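Local coordinates for protein mirolysin (Tannerella forsythia, PDB 6R7V) that probably cleaves proteins as a zinc-dependent metallopeptidase of the pappalysin family, held here as an inactive proform by a switch in its own propeptide, at residues S43-V49 and N100-A106; T119-T125 and L140-W146; T125-S129 and C157-D161; D133-F137 and T179-V183; T148-L152 and E299-Y303. The protein carries 1 engineered substitution. One frame throughout, in Å; residues are numbered along the deposited sequence.

Contact 1 joins two strands of the central sheet, and its bonds are mostly backbone to backbone. Contact 2 lies at the surface, where threonines of strand 118-122 and the residues after it meet a loop. Contact 3 pairs two loops near one end of strand 152-157; it shares Thr125 with contact 2. Contact 4 is the buried one: a lysine there is held by a carboxylate, a carbonyl and a water. Contact 5 packs the loop before strand 152-157 on helix 299-302, with a methionine inside and charges outside. Contacts 1 and 5 touch along strand 45-55, where Leu46 O and Pro48 O take bonds from Gln301 and Leu152. Contacts 2, 3 and 4 cluster, with centres 10 to 12 Å apart.

Contact 1 of 5, residues S43-V49 and N100-A106; sequences STILIPV and NIEFKLA
The hydroxyl OG1 of Thr44 donates to OD1 of Asn100 at 2.7 Å. The C=O...O angle is 124°, and the hydroxyl is tilted a little from the amide plane. With CG anti to the backbone N (chi1 -173°), the Asn100 side chain crosses that of Thr44 at about a right angle. This bond sits at the entry to a parallel strand pair, 45-49 with 101-105. Backbone bonds then run between them from Ile45 N to Ala106 N. Glu102 is held through both its backbone N and its backbone O: the N donates to Ile45 O at 2.8 Å, and the O accepts from Ile47 N at 2.8 Å. On one face of the sheet, Ile47 CG1 lies 3.8 Å from Ile101 CG2. Ile47 and Phe103 lie side by side and point the same way, while Val49 CG2 meets the ring of Phe103 at its edge, 4.0 Å from CD2. On the other face, CD1 of Leu46 reaches across to the extended aliphatic chain of Lys104, 3.7 Å from its CG. The pair therefore combines an apolar face, packed partly on helix 64-77 and partly on Phe290 and Met300, with one where a lysine lends methylenes to a leucine.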
# COMPACT_ATOMS: atom_id res chain seq x y z
N SER A 43 -1.18 -13.82 15.79
CA SER A 43 0.01 -14.36 15.16
C SER A 43 0.36 -13.68 13.85
O SER A 43 -0.33 -12.79 13.38
CB SER A 43 -0.13 -15.86 14.94
OG SER A 43 -1.29 -16.13 14.17
N THR A 44 1.49 -14.09 13.27
CA THR A 44 1.99 -13.52 12.05
C THR A 44 0.99 -13.73 10.92
O THR A 44 0.44 -14.83 10.76
CB THR A 44 3.35 -14.12 11.67
OG1 THR A 44 4.27 -13.93 12.75
CG2 THR A 44 3.94 -13.44 10.45
N ILE A 45 0.71 -12.65 10.17
CA ILE A 45 -0.18 -12.67 9.02
C ILE A 45 0.71 -12.85 7.80
O ILE A 45 1.68 -12.11 7.65
CB ILE A 45 -1.00 -11.36 8.97
CG1 ILE A 45 -1.99 -11.32 10.14
CG2 ILE A 45 -1.70 -11.22 7.61
CD1 ILE A 45 -2.60 -9.93 10.38
N LEU A 46 0.42 -13.86 6.97
CA LEU A 46 1.22 -14.12 5.78
C LEU A 46 0.41 -13.76 4.53
O LEU A 46 -0.72 -14.22 4.37
CB LEU A 46 1.62 -15.61 5.75
CG LEU A 46 2.35 -16.12 4.50
CD1 LEU A 46 3.64 -15.34 4.24
CD2 LEU A 46 2.68 -17.61 4.67
N ILE A 47 1.04 -13.02 3.64
CA ILE A 47 0.41 -12.58 2.41
C ILE A 47 1.10 -13.20 1.21
O ILE A 47 2.22 -12.78 0.90
CB ILE A 47 0.49 -11.03 2.28
CG1 ILE A 47 -0.05 -10.27 3.51
CG2 ILE A 47 -0.19 -10.54 0.97
CD1 ILE A 47 -1.41 -10.38 3.78
N PRO A 48 0.45 -14.13 0.48
CA PRO A 48 1.01 -14.62 -0.81
C PRO A 48 0.92 -13.53 -1.84
O PRO A 48 -0.12 -12.87 -1.96
CB PRO A 48 0.06 -15.79 -1.19
CG PRO A 48 -0.71 -16.12 0.09
CD PRO A 48 -0.86 -14.76 0.77
N VAL A 49 2.01 -13.30 -2.60
CA VAL A 49 2.06 -12.22 -3.56
C VAL A 49 2.30 -12.75 -4.95
O VAL A 49 3.12 -13.64 -5.16
CB VAL A 49 3.22 -11.24 -3.17
CG1 VAL A 49 3.39 -10.12 -4.21
CG2 VAL A 49 2.99 -10.64 -1.78
N ASN A 100 3.93 -7.13 11.99
CA ASN A 100 3.94 -8.59 12.08
C ASN A 100 3.13 -9.19 10.92
O ASN A 100 2.31 -10.12 11.07
CB ASN A 100 3.47 -9.06 13.46
CG ASN A 100 3.60 -10.55 13.69
OD1 ASN A 100 4.43 -11.23 13.08
ND2 ASN A 100 2.76 -11.08 14.56
N ILE A 101 3.38 -8.62 9.72
CA ILE A 101 2.83 -9.09 8.46
C ILE A 101 4.03 -9.44 7.58
O ILE A 101 4.93 -8.61 7.41
CB ILE A 101 1.94 -7.99 7.81
CG1 ILE A 101 0.72 -7.68 8.69
CG2 ILE A 101 1.47 -8.44 6.41
CD1 ILE A 101 -0.15 -6.47 8.21
N GLU A 102 4.00 -10.65 7.01
CA GLU A 102 5.01 -11.17 6.07
C GLU A 102 4.46 -11.27 4.68
O GLU A 102 3.29 -11.59 4.51
CB GLU A 102 5.40 -12.62 6.46
CG GLU A 102 6.31 -12.81 7.63
CD GLU A 102 6.46 -14.28 8.00
OE1 GLU A 102 5.94 -15.17 7.29
OE2 GLU A 102 7.03 -14.52 9.08
N PHE A 103 5.35 -11.18 3.68
CA PHE A 103 5.00 -11.26 2.27
C PHE A 103 5.87 -12.30 1.64
O PHE A 103 7.07 -12.35 1.90
CB PHE A 103 5.23 -9.91 1.57
CG PHE A 103 4.38 -8.79 2.12
CD1 PHE A 103 4.77 -8.10 3.27
CD2 PHE A 103 3.17 -8.45 1.52
CE1 PHE A 103 3.99 -7.07 3.78
CE2 PHE A 103 2.37 -7.44 2.06
CZ PHE A 103 2.79 -6.75 3.19
N LYS A 104 5.26 -13.18 0.83
CA LYS A 104 6.06 -14.19 0.12
C LYS A 104 5.53 -14.33 -1.27
O LYS A 104 4.31 -14.43 -1.46
CB LYS A 104 6.04 -15.57 0.81
CG LYS A 104 6.73 -15.65 2.16
CD LYS A 104 6.66 -17.09 2.70
CE LYS A 104 6.96 -17.10 4.17
NZ LYS A 104 7.01 -18.47 4.73
N LEU A 105 6.43 -14.45 -2.25
CA LEU A 105 5.96 -14.70 -3.59
C LEU A 105 5.30 -16.07 -3.66
O LEU A 105 5.81 -17.05 -3.10
CB LEU A 105 7.13 -14.66 -4.57
CG LEU A 105 7.74 -13.26 -4.82
CD1 LEU A 105 9.02 -13.38 -5.67
CD2 LEU A 105 6.74 -12.36 -5.59
N ALA A 106 4.16 -16.14 -4.35
CA ALA A 106 3.44 -17.39 -4.53
C ALA A 106 4.29 -18.44 -5.21
O ALA A 106 5.11 -18.13 -6.06
CB ALA A 106 2.19 -17.14 -5.36

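Contact 2 of 5, residues T119-T125 and L140-W146; sequences TRTSTST and LGGNNAW
Thr123 turns OG1 anti to its backbone N (chi1 -174°), which brings the hydroxyl up to the carbonyl of Gly141. Asn143 also has its CG opposite the backbone N (chi1 -168°), and this swings its amide toward Thr119 and Thr121. Thr123 OG1 donates to Gly141 O at 2.7 Å, in the carbonyl plane and on a lone pair. The same oxygen accepts from Thr125 N at 3.0 Å, closing an ST turn just after strand 118-122. Further back along the strand, Thr121 OG1 lies 3.5 Å from CG of Asn143, and the two side chains cross at a slant. Thr121 CG2 rests 3.5 Å from Gly142 O. Thr119 and Trp146 approach from opposite directions, with Thr119 CG2 3.6 Å from CZ2 of the indole. The hydroxyl of Thr119 is bonded to His52, on the neighbouring strand 45-55. His52 also meets the Trp146 ring edge to face. The Thr123 hydroxyl thus serves as donor across the contact and acceptor within its own turn. This should fix its rotation and tie the end of the strand to the loop.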
# COMPACT_ATOMS: atom_id res chain seq x y z
N THR A 119 4.64 -12.92 -13.10
CA THR A 119 4.11 -13.13 -14.45
C THR A 119 4.69 -12.05 -15.34
O THR A 119 5.07 -10.98 -14.85
CB THR A 119 2.59 -13.11 -14.51
OG1 THR A 119 2.08 -11.79 -14.25
CG2 THR A 119 1.93 -14.13 -13.56
N ARG A 120 4.79 -12.34 -16.63
CA ARG A 120 5.33 -11.42 -17.62
C ARG A 120 4.36 -11.34 -18.78
O ARG A 120 4.06 -12.36 -19.40
CB ARG A 120 6.70 -11.91 -18.13
CG ARG A 120 7.73 -12.23 -17.05
CD ARG A 120 8.63 -11.06 -16.85
NE ARG A 120 9.59 -11.25 -15.76
CZ ARG A 120 10.29 -10.25 -15.27
NH1 ARG A 120 10.14 -9.02 -15.76
NH2 ARG A 120 11.14 -10.45 -14.27
N THR A 121 3.90 -10.13 -19.09
CA THR A 121 2.94 -9.91 -20.17
C THR A 121 3.43 -8.79 -21.04
O THR A 121 3.52 -7.65 -20.59
CB THR A 121 1.54 -9.57 -19.62
OG1 THR A 121 1.16 -10.55 -18.64
CG2 THR A 121 0.47 -9.46 -20.74
N SER A 122 3.72 -9.10 -22.32
CA SER A 122 4.08 -8.06 -23.26
C SER A 122 2.78 -7.37 -23.69
O SER A 122 1.71 -8.00 -23.72
CB SER A 122 4.87 -8.62 -24.44
OG SER A 122 4.07 -9.46 -25.25
N THR A 123 2.86 -6.07 -23.95
CA THR A 123 1.69 -5.29 -24.31
C THR A 123 2.01 -4.26 -25.36
O THR A 123 3.14 -3.78 -25.44
CB THR A 123 1.08 -4.63 -23.05
OG1 THR A 123 -0.15 -3.98 -23.40
CG2 THR A 123 2.01 -3.60 -22.38
N SER A 124 0.97 -3.88 -26.11
CA SER A 124 0.98 -2.79 -27.06
C SER A 124 0.62 -1.46 -26.36
O SER A 124 0.84 -0.41 -26.96
CB SER A 124 -0.04 -3.07 -28.17
OG SER A 124 0.43 -4.07 -29.05
N THR A 125 0.05 -1.50 -25.13
CA THR A 125 -0.32 -0.28 -24.42
C THR A 125 0.95 0.46 -24.00
O THR A 125 1.82 -0.13 -23.36
CB THR A 125 -1.21 -0.65 -23.23
OG1 THR A 125 -2.38 -1.27 -23.74
CG2 THR A 125 -1.59 0.56 -22.40
N LEU A 140 -7.64 -5.76 -22.05
CA LEU A 140 -7.38 -4.32 -22.21
C LEU A 140 -5.88 -4.02 -22.29
O LEU A 140 -5.47 -2.86 -22.19
CB LEU A 140 -8.02 -3.53 -21.07
CG LEU A 140 -9.55 -3.63 -20.95
CD1 LEU A 140 -10.03 -2.86 -19.76
CD2 LEU A 140 -10.25 -3.12 -22.20
N GLY A 141 -5.09 -5.06 -22.51
CA GLY A 141 -3.64 -4.91 -22.64
C GLY A 141 -2.83 -5.16 -21.38
O GLY A 141 -1.61 -5.01 -21.39
N GLY A 142 -3.49 -5.57 -20.30
CA GLY A 142 -2.81 -5.85 -19.05
C GLY A 142 -2.80 -7.33 -18.73
O GLY A 142 -2.58 -8.17 -19.61
N ASN A 143 -3.04 -7.66 -17.45
CA ASN A 143 -3.07 -9.08 -17.07
C ASN A 143 -4.09 -9.30 -15.95
O ASN A 143 -4.04 -8.59 -14.93
CB ASN A 143 -1.67 -9.59 -16.65
CG ASN A 143 -1.59 -11.10 -16.53
OD1 ASN A 143 -1.04 -11.65 -15.57
ND2 ASN A 143 -2.19 -11.81 -17.45
N ASN A 144 -5.04 -10.22 -16.16
CA ASN A 144 -6.06 -10.49 -15.14
C ASN A 144 -5.46 -10.85 -13.79
O ASN A 144 -4.42 -11.52 -13.72
CB ASN A 144 -6.95 -11.66 -15.56
CG ASN A 144 -7.88 -11.39 -16.71
OD1 ASN A 144 -8.01 -10.28 -17.22
ND2 ASN A 144 -8.58 -12.44 -17.14
N ALA A 145 -6.12 -10.43 -12.72
CA ALA A 145 -5.69 -10.79 -11.38
C ALA A 145 -5.81 -12.28 -11.14
O ALA A 145 -6.65 -12.97 -11.74
CB ALA A 145 -6.57 -10.05 -10.38
N TRP A 146 -4.96 -12.78 -10.24
CA TRP A 146 -5.07 -14.11 -9.67
C TRP A 146 -5.99 -14.00 -8.48
O TRP A 146 -5.82 -13.06 -7.68
CB TRP A 146 -3.70 -14.59 -9.19
CG TRP A 146 -2.73 -14.97 -10.27
CD1 TRP A 146 -2.83 -14.76 -11.62
CD2 TRP A 146 -1.50 -15.66 -10.06
NE1 TRP A 146 -1.77 -15.36 -12.27
CE2 TRP A 146 -0.90 -15.86 -11.33
CE3 TRP A 146 -0.89 -16.24 -8.93
CZ2 TRP A 146 0.29 -16.56 -11.48
CZ3 TRP A 146 0.34 -16.84 -9.08
CH2 TRP A 146 0.90 -17.03 -10.34

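Contact 3 of 5, residues T125-S129 and C157-D161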
# COMPACT_ATOMS: atom_id res chain seq x y z
N THR A 125 0.05 -1.50 -25.13
CA THR A 125 -0.32 -0.28 -24.42
C THR A 125 0.95 0.46 -24.00
O THR A 125 1.82 -0.13 -23.36
CB THR A 125 -1.21 -0.65 -23.23
OG1 THR A 125 -2.38 -1.27 -23.74
CG2 THR A 125 -1.59 0.56 -22.40
N GLU A 126 1.07 1.73 -24.38
CA GLU A 126 2.26 2.51 -24.01
C GLU A 126 2.22 3.00 -22.57
O GLU A 126 3.24 2.96 -21.88
CB GLU A 126 2.42 3.71 -24.95
CG GLU A 126 3.09 3.35 -26.26
CD GLU A 126 3.79 4.50 -26.95
OE1 GLU A 126 4.85 4.25 -27.56
OE2 GLU A 126 3.29 5.65 -26.87
N THR A 127 1.05 3.46 -22.12
CA THR A 127 0.88 3.99 -20.78
C THR A 127 -0.45 3.51 -20.20
O THR A 127 -1.46 3.62 -20.90
CB THR A 127 0.94 5.54 -20.81
OG1 THR A 127 2.10 5.97 -21.51
CG2 THR A 127 0.92 6.16 -19.41
N PHE A 128 -0.45 3.01 -18.94
CA PHE A 128 -1.68 2.53 -18.32
C PHE A 128 -2.33 3.65 -17.57
O PHE A 128 -1.66 4.57 -17.09
CB PHE A 128 -1.40 1.34 -17.41
CG PHE A 128 -1.13 0.11 -18.25
CD1 PHE A 128 0.16 -0.20 -18.66
CD2 PHE A 128 -2.18 -0.66 -18.75
CE1 PHE A 128 0.40 -1.29 -19.51
CE2 PHE A 128 -1.95 -1.76 -19.58
CZ PHE A 128 -0.65 -2.09 -19.93
N SER A 129 -3.65 3.56 -17.44
CA SER A 129 -4.48 4.56 -16.82
C SER A 129 -5.11 4.04 -15.54
O SER A 129 -5.70 2.96 -15.53
CB SER A 129 -5.57 4.99 -17.80
OG SER A 129 -6.74 5.50 -17.18
N CYS A 157 3.97 -1.50 -14.09
CA CYS A 157 3.77 -1.05 -15.45
C CYS A 157 4.19 0.41 -15.60
O CYS A 157 4.54 1.07 -14.60
CB CYS A 157 2.30 -1.22 -15.83
SG CYS A 157 1.19 -0.10 -14.93
N ASN A 158 4.06 0.92 -16.82
CA ASN A 158 4.28 2.35 -17.06
C ASN A 158 3.00 3.13 -16.74
O ASN A 158 2.03 3.02 -17.48
CB ASN A 158 4.69 2.59 -18.49
CG ASN A 158 4.93 4.04 -18.76
OD1 ASN A 158 5.36 4.78 -17.87
ND2 ASN A 158 4.63 4.48 -20.00
N LEU A 159 3.00 3.92 -15.64
CA LEU A 159 1.88 4.78 -15.26
C LEU A 159 2.10 6.22 -15.74
O LEU A 159 1.26 7.08 -15.47
CB LEU A 159 1.68 4.75 -13.74
CG LEU A 159 1.20 3.42 -13.17
CD1 LEU A 159 1.14 3.49 -11.66
CD2 LEU A 159 -0.18 3.04 -13.75
N GLY A 160 3.18 6.46 -16.46
CA GLY A 160 3.45 7.77 -17.07
C GLY A 160 4.43 8.64 -16.33
O GLY A 160 5.12 8.17 -15.42
N ASP A 161 4.48 9.92 -16.68
CA ASP A 161 5.44 10.87 -16.12
C ASP A 161 5.09 11.34 -14.72
O ASP A 161 5.97 11.84 -14.01
CB ASP A 161 5.54 12.12 -17.02
CG ASP A 161 6.14 11.90 -18.40
OD1 ASP A 161 6.21 12.87 -19.18
OD2 ASP A 161 6.55 10.75 -18.70
O HOH W 1 -1.42 6.97 -15.78
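The Asn158 side chain slants across that of Thr127 and brings its amide to the backbone of Glu126. Its ND2 donates to Glu126 O at 2.8 Å, with the acceptor close to the amide plane and an N-H...O angle of 164°. The extended first torsion (chi1 180°) carries the amide that far. The other end of the amide is used as well. Asn158 OD1 accepts from Gly160 N at 3.1 Å, forming an Asx turn, though the N-H comes from well above the carbonyl plane. Both ends of the side chain are therefore held, which should limit rotation of the amide. The methyl CG2 of Thr127 lies 3.7 Å from Gly160 N. The ring of Phe128 lies beside Cys157. The ring atom CD1 is 3.7 Å from CB of Cys157, and the sulfur SG is 4.8 Å from the ring centroid in an oblique sulfur-aromatic contact. One face of the ring is covered by Thr125 CG2, which stands over its centre. The backbones join through Phe128 N and Asn158 O at 2.9 Å. A water bridges the two loops by donating to Phe128 O and Leu159 O. Residues 157-161 lead out of strand 152-157. Cys157 is hydrogen-bonded to the neighbouring strand 182-185, while Leu159 touches Val183 and His185 on that strand.

Contact 4 of 5, residues D133-F137 and T179-V183; sequences DNVKF and TDGVV
A short 3-10 turn, residues 134-136, packs here against the chain entering strand 182-185 of the mixed central sheet. The polar part centres on NZ of Lys136. This ammonium forms a salt bridge with Asp133 OD1 at 3.0 Å and meets that oxygen from above the carboxylate plane. It also donates to Thr179 O at 2.8 Å, in the carbonyl plane, and to a water that in turn donates to Gly181 O. Three acceptors thus grip one buried charge, and the nearby carboxylate probably helps keep it protonated. Asp133 OD1 has a second partner in the hydroxyl of Tyr166, which should help place the carboxylate. The apolar part lies along the lysine chain and beside it. Lys136 is extended beyond CG and crosses Thr179 at about a right angle, with its CD 3.8 Å from Thr179 CB. Val135 and Val183 reach toward each other tip to tip, Val135 CG1 to Val183 CG2 at 3.8 Å. CZ of Phe137 lies 3.5 Å from CG2 of Thr179, the two side chains slanting across each other. The OG1 of that threonine is bonded to Gln168, outside the two segments. From the strand itself, CG2 of Val183 touches CE of Lys136 at 3.5 Å.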
# COMPACT_ATOMS: atom_id res chain seq x y z
N ASP A 133 -8.19 1.25 -15.12
CA ASP A 133 -7.70 0.01 -14.46
C ASP A 133 -7.31 -1.01 -15.54
O ASP A 133 -7.37 -2.23 -15.33
CB ASP A 133 -8.77 -0.59 -13.51
CG ASP A 133 -8.48 -0.46 -12.03
OD1 ASP A 133 -7.31 -0.19 -11.67
OD2 ASP A 133 -9.42 -0.62 -11.24
N ASN A 134 -6.89 -0.52 -16.72
CA ASN A 134 -6.61 -1.41 -17.84
C ASN A 134 -5.42 -2.36 -17.59
O ASN A 134 -5.36 -3.42 -18.24
CB ASN A 134 -6.44 -0.65 -19.17
CG ASN A 134 -5.52 0.57 -19.21
OD1 ASN A 134 -5.16 1.17 -18.18
ND2 ASN A 134 -5.15 0.99 -20.42
N VAL A 135 -4.51 -2.04 -16.64
CA VAL A 135 -3.39 -2.97 -16.41
C VAL A 135 -3.89 -4.29 -15.78
O VAL A 135 -3.19 -5.30 -15.80
CB VAL A 135 -2.28 -2.29 -15.53
CG1 VAL A 135 -2.70 -2.23 -14.05
CG2 VAL A 135 -0.94 -3.02 -15.65
N LYS A 136 -5.11 -4.26 -15.22
CA LYS A 136 -5.64 -5.40 -14.48
C LYS A 136 -6.50 -6.30 -15.33
O LYS A 136 -7.09 -7.26 -14.81
CB LYS A 136 -6.47 -4.88 -13.28
CG LYS A 136 -5.67 -3.98 -12.37
CD LYS A 136 -6.50 -3.52 -11.19
CE LYS A 136 -5.67 -2.63 -10.27
NZ LYS A 136 -6.51 -1.89 -9.29
N PHE A 137 -6.52 -6.06 -16.65
CA PHE A 137 -7.34 -6.86 -17.54
C PHE A 137 -6.58 -7.29 -18.78
O PHE A 137 -6.13 -6.45 -19.58
CB PHE A 137 -8.58 -6.08 -17.97
CG PHE A 137 -9.48 -5.82 -16.79
CD1 PHE A 137 -9.61 -4.55 -16.26
CD2 PHE A 137 -10.21 -6.87 -16.21
CE1 PHE A 137 -10.45 -4.32 -15.16
CE2 PHE A 137 -11.03 -6.64 -15.10
CZ PHE A 137 -11.17 -5.36 -14.61
N THR A 179 -10.41 -6.21 -9.25
CA THR A 179 -9.40 -5.13 -9.40
C THR A 179 -8.72 -4.83 -8.06
O THR A 179 -7.91 -3.89 -7.98
CB THR A 179 -10.05 -3.89 -10.00
OG1 THR A 179 -11.23 -3.54 -9.27
CG2 THR A 179 -10.36 -4.06 -11.46
N ASP A 180 -8.94 -5.68 -7.05
CA ASP A 180 -8.29 -5.50 -5.77
C ASP A 180 -6.79 -5.76 -5.89
O ASP A 180 -6.36 -6.68 -6.61
CB ASP A 180 -8.91 -6.41 -4.69
CG ASP A 180 -8.29 -6.18 -3.32
OD1 ASP A 180 -8.26 -5.02 -2.86
OD2 ASP A 180 -7.77 -7.14 -2.76
N GLY A 181 -5.98 -4.90 -5.27
CA GLY A 181 -4.54 -5.01 -5.34
C GLY A 181 -3.90 -3.67 -5.49
O GLY A 181 -4.52 -2.62 -5.18
N VAL A 182 -2.62 -3.69 -5.94
CA VAL A 182 -1.86 -2.44 -6.05
C VAL A 182 -1.09 -2.40 -7.35
O VAL A 182 -0.75 -3.44 -7.93
CB VAL A 182 -0.92 -2.14 -4.84
CG1 VAL A 182 -1.68 -2.18 -3.50
CG2 VAL A 182 0.28 -3.07 -4.80
N VAL A 183 -0.90 -1.17 -7.86
CA VAL A 183 -0.22 -0.94 -9.14
C VAL A 183 0.93 0.01 -8.85
O VAL A 183 0.72 1.07 -8.23
CB VAL A 183 -1.18 -0.34 -10.20
CG1 VAL A 183 -0.47 -0.18 -11.54
CG2 VAL A 183 -2.43 -1.20 -10.39
O HOH W 2 -4.86 -0.82 -7.40

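Contact 5 of 5, residues T148-L152 and E299-Y303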
# COMPACT_ATOMS: atom_id res chain seq x y z
N THR A 148 -8.23 -12.87 -6.03
CA THR A 148 -7.89 -11.82 -5.06
C THR A 148 -8.25 -12.17 -3.61
O THR A 148 -7.86 -11.43 -2.70
CB THR A 148 -8.50 -10.48 -5.47
OG1 THR A 148 -9.92 -10.64 -5.54
CG2 THR A 148 -7.97 -9.99 -6.80
N ARG A 149 -8.95 -13.30 -3.41
CA ARG A 149 -9.25 -13.75 -2.04
C ARG A 149 -8.02 -14.42 -1.45
O ARG A 149 -7.92 -14.56 -0.24
CB ARG A 149 -10.40 -14.77 -2.04
CG ARG A 149 -11.67 -14.28 -2.72
CD ARG A 149 -12.77 -15.34 -2.73
NE ARG A 149 -13.22 -15.74 -1.39
CZ ARG A 149 -13.94 -14.96 -0.58
NH1 ARG A 149 -14.24 -13.72 -0.93
NH2 ARG A 149 -14.34 -15.42 0.60
N ARG A 150 -7.10 -14.89 -2.32
CA ARG A 150 -5.95 -15.66 -1.88
C ARG A 150 -4.61 -15.01 -2.13
O ARG A 150 -3.65 -15.37 -1.45
CB ARG A 150 -5.97 -17.02 -2.58
CG ARG A 150 -7.16 -17.85 -2.09
CD ARG A 150 -7.25 -19.20 -2.74
NE ARG A 150 -8.66 -19.59 -2.79
CZ ARG A 150 -9.10 -20.73 -3.29
NH1 ARG A 150 -8.26 -21.64 -3.76
NH2 ARG A 150 -10.41 -20.98 -3.32
N TYR A 151 -4.51 -14.12 -3.11
CA TYR A 151 -3.23 -13.49 -3.44
C TYR A 151 -3.35 -12.00 -3.42
O TYR A 151 -4.36 -11.43 -3.84
CB TYR A 151 -2.80 -13.85 -4.90
CG TYR A 151 -2.73 -15.33 -5.20
CD1 TYR A 151 -1.52 -16.02 -5.11
CD2 TYR A 151 -3.84 -16.02 -5.69
CE1 TYR A 151 -1.43 -17.37 -5.45
CE2 TYR A 151 -3.75 -17.36 -6.08
CZ TYR A 151 -2.55 -18.03 -5.95
OH TYR A 151 -2.48 -19.36 -6.29
N LEU A 152 -2.27 -11.35 -2.98
CA LEU A 152 -2.10 -9.92 -3.22
C LEU A 152 -1.48 -9.79 -4.59
O LEU A 152 -0.37 -10.28 -4.84
CB LEU A 152 -1.22 -9.22 -2.16
CG LEU A 152 -0.59 -7.85 -2.56
CD1 LEU A 152 -1.65 -6.76 -2.81
CD2 LEU A 152 0.35 -7.34 -1.48
N GLU A 299 -9.77 -14.89 4.52
CA GLU A 299 -9.60 -16.07 3.66
C GLU A 299 -8.16 -16.19 3.17
O GLU A 299 -7.67 -17.31 2.96
CB GLU A 299 -10.55 -16.05 2.46
CG GLU A 299 -11.02 -17.42 2.03
CD GLU A 299 -10.62 -17.84 0.63
OE1 GLU A 299 -11.48 -17.76 -0.28
OE2 GLU A 299 -9.46 -18.26 0.44
N MET A 300 -7.47 -15.05 3.00
CA MET A 300 -6.11 -15.08 2.53
C MET A 300 -5.24 -15.86 3.51
O MET A 300 -4.23 -16.44 3.10
CB MET A 300 -5.60 -13.65 2.37
CG MET A 300 -4.24 -13.59 1.78
SD MET A 300 -3.84 -11.91 1.37
CE MET A 300 -4.69 -11.75 -0.23
N GLN A 301 -5.63 -15.92 4.78
CA GLN A 301 -4.82 -16.64 5.75
C GLN A 301 -5.04 -18.15 5.73
O GLN A 301 -4.17 -18.87 6.21
CB GLN A 301 -5.06 -16.10 7.16
CG GLN A 301 -4.65 -14.63 7.27
CD GLN A 301 -3.24 -14.41 6.78
OE1 GLN A 301 -2.27 -14.87 7.41
NE2 GLN A 301 -3.12 -13.74 5.62
N ILE A 302 -6.19 -18.62 5.22
CA ILE A 302 -6.53 -20.05 5.25
C ILE A 302 -5.55 -20.87 4.39
O ILE A 302 -5.03 -21.89 4.85
CB ILE A 302 -8.01 -20.30 4.85
CG1 ILE A 302 -9.01 -19.52 5.77
CG2 ILE A 302 -8.35 -21.82 4.86
CD1 ILE A 302 -8.99 -19.79 7.28
N TYR A 303 -5.23 -20.38 3.21
CA TYR A 303 -4.36 -21.14 2.34
C TYR A 303 -3.01 -20.45 2.10
O TYR A 303 -2.27 -20.90 1.23
CB TYR A 303 -5.07 -21.41 0.99
CG TYR A 303 -6.46 -21.98 1.18
CD1 TYR A 303 -6.65 -23.30 1.57
CD2 TYR A 303 -7.59 -21.17 1.04
CE1 TYR A 303 -7.93 -23.81 1.80
CE2 TYR A 303 -8.87 -21.67 1.25
CZ TYR A 303 -9.04 -22.99 1.63
OH TYR A 303 -10.30 -23.49 1.88
O HOH W 3 -3.94 -17.39 0.53
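Met300, in the short helix 299-302, packs against the loop that leads into strand 152-157 of the central sheet. This is the tight side of the contact. The methionine chain leaves with CG anti to the backbone N (chi1 -175°) and bends at its last torsion. That bend lays the methyl CE alongside the loop backbone, 3.5 Å from Tyr151 C. Its CG lies 3.7 Å from Arg150 O. Ile47, Pro48 and Trp212 also touch this side chain, so the helix, the sheet and helix 203-212 meet around it. The outer side is more open and charged. Glu299 there sits between two arginines in a salt-bridge network. Arg149 NE donates to Glu299 OE1 at 2.9 Å, meeting it on the anti side and out of the carboxylate plane. The guanidinium and carboxylate planes are 61° apart, so the two groups do not form a flat pair. This bond is that of one of two conformers of the exposed Arg149, so its hold is less certain. The bridge from Arg150 NE to Glu299 OE2 is longer, 3.6 Å, and the Arg150 guanidinium is likewise turned, 57° from the carboxylate. That guanidinium has CD2 of Tyr303 over one face. A water also joins the backbones, donating to Arg150 O and to Met300 O, each at 2.8 Å.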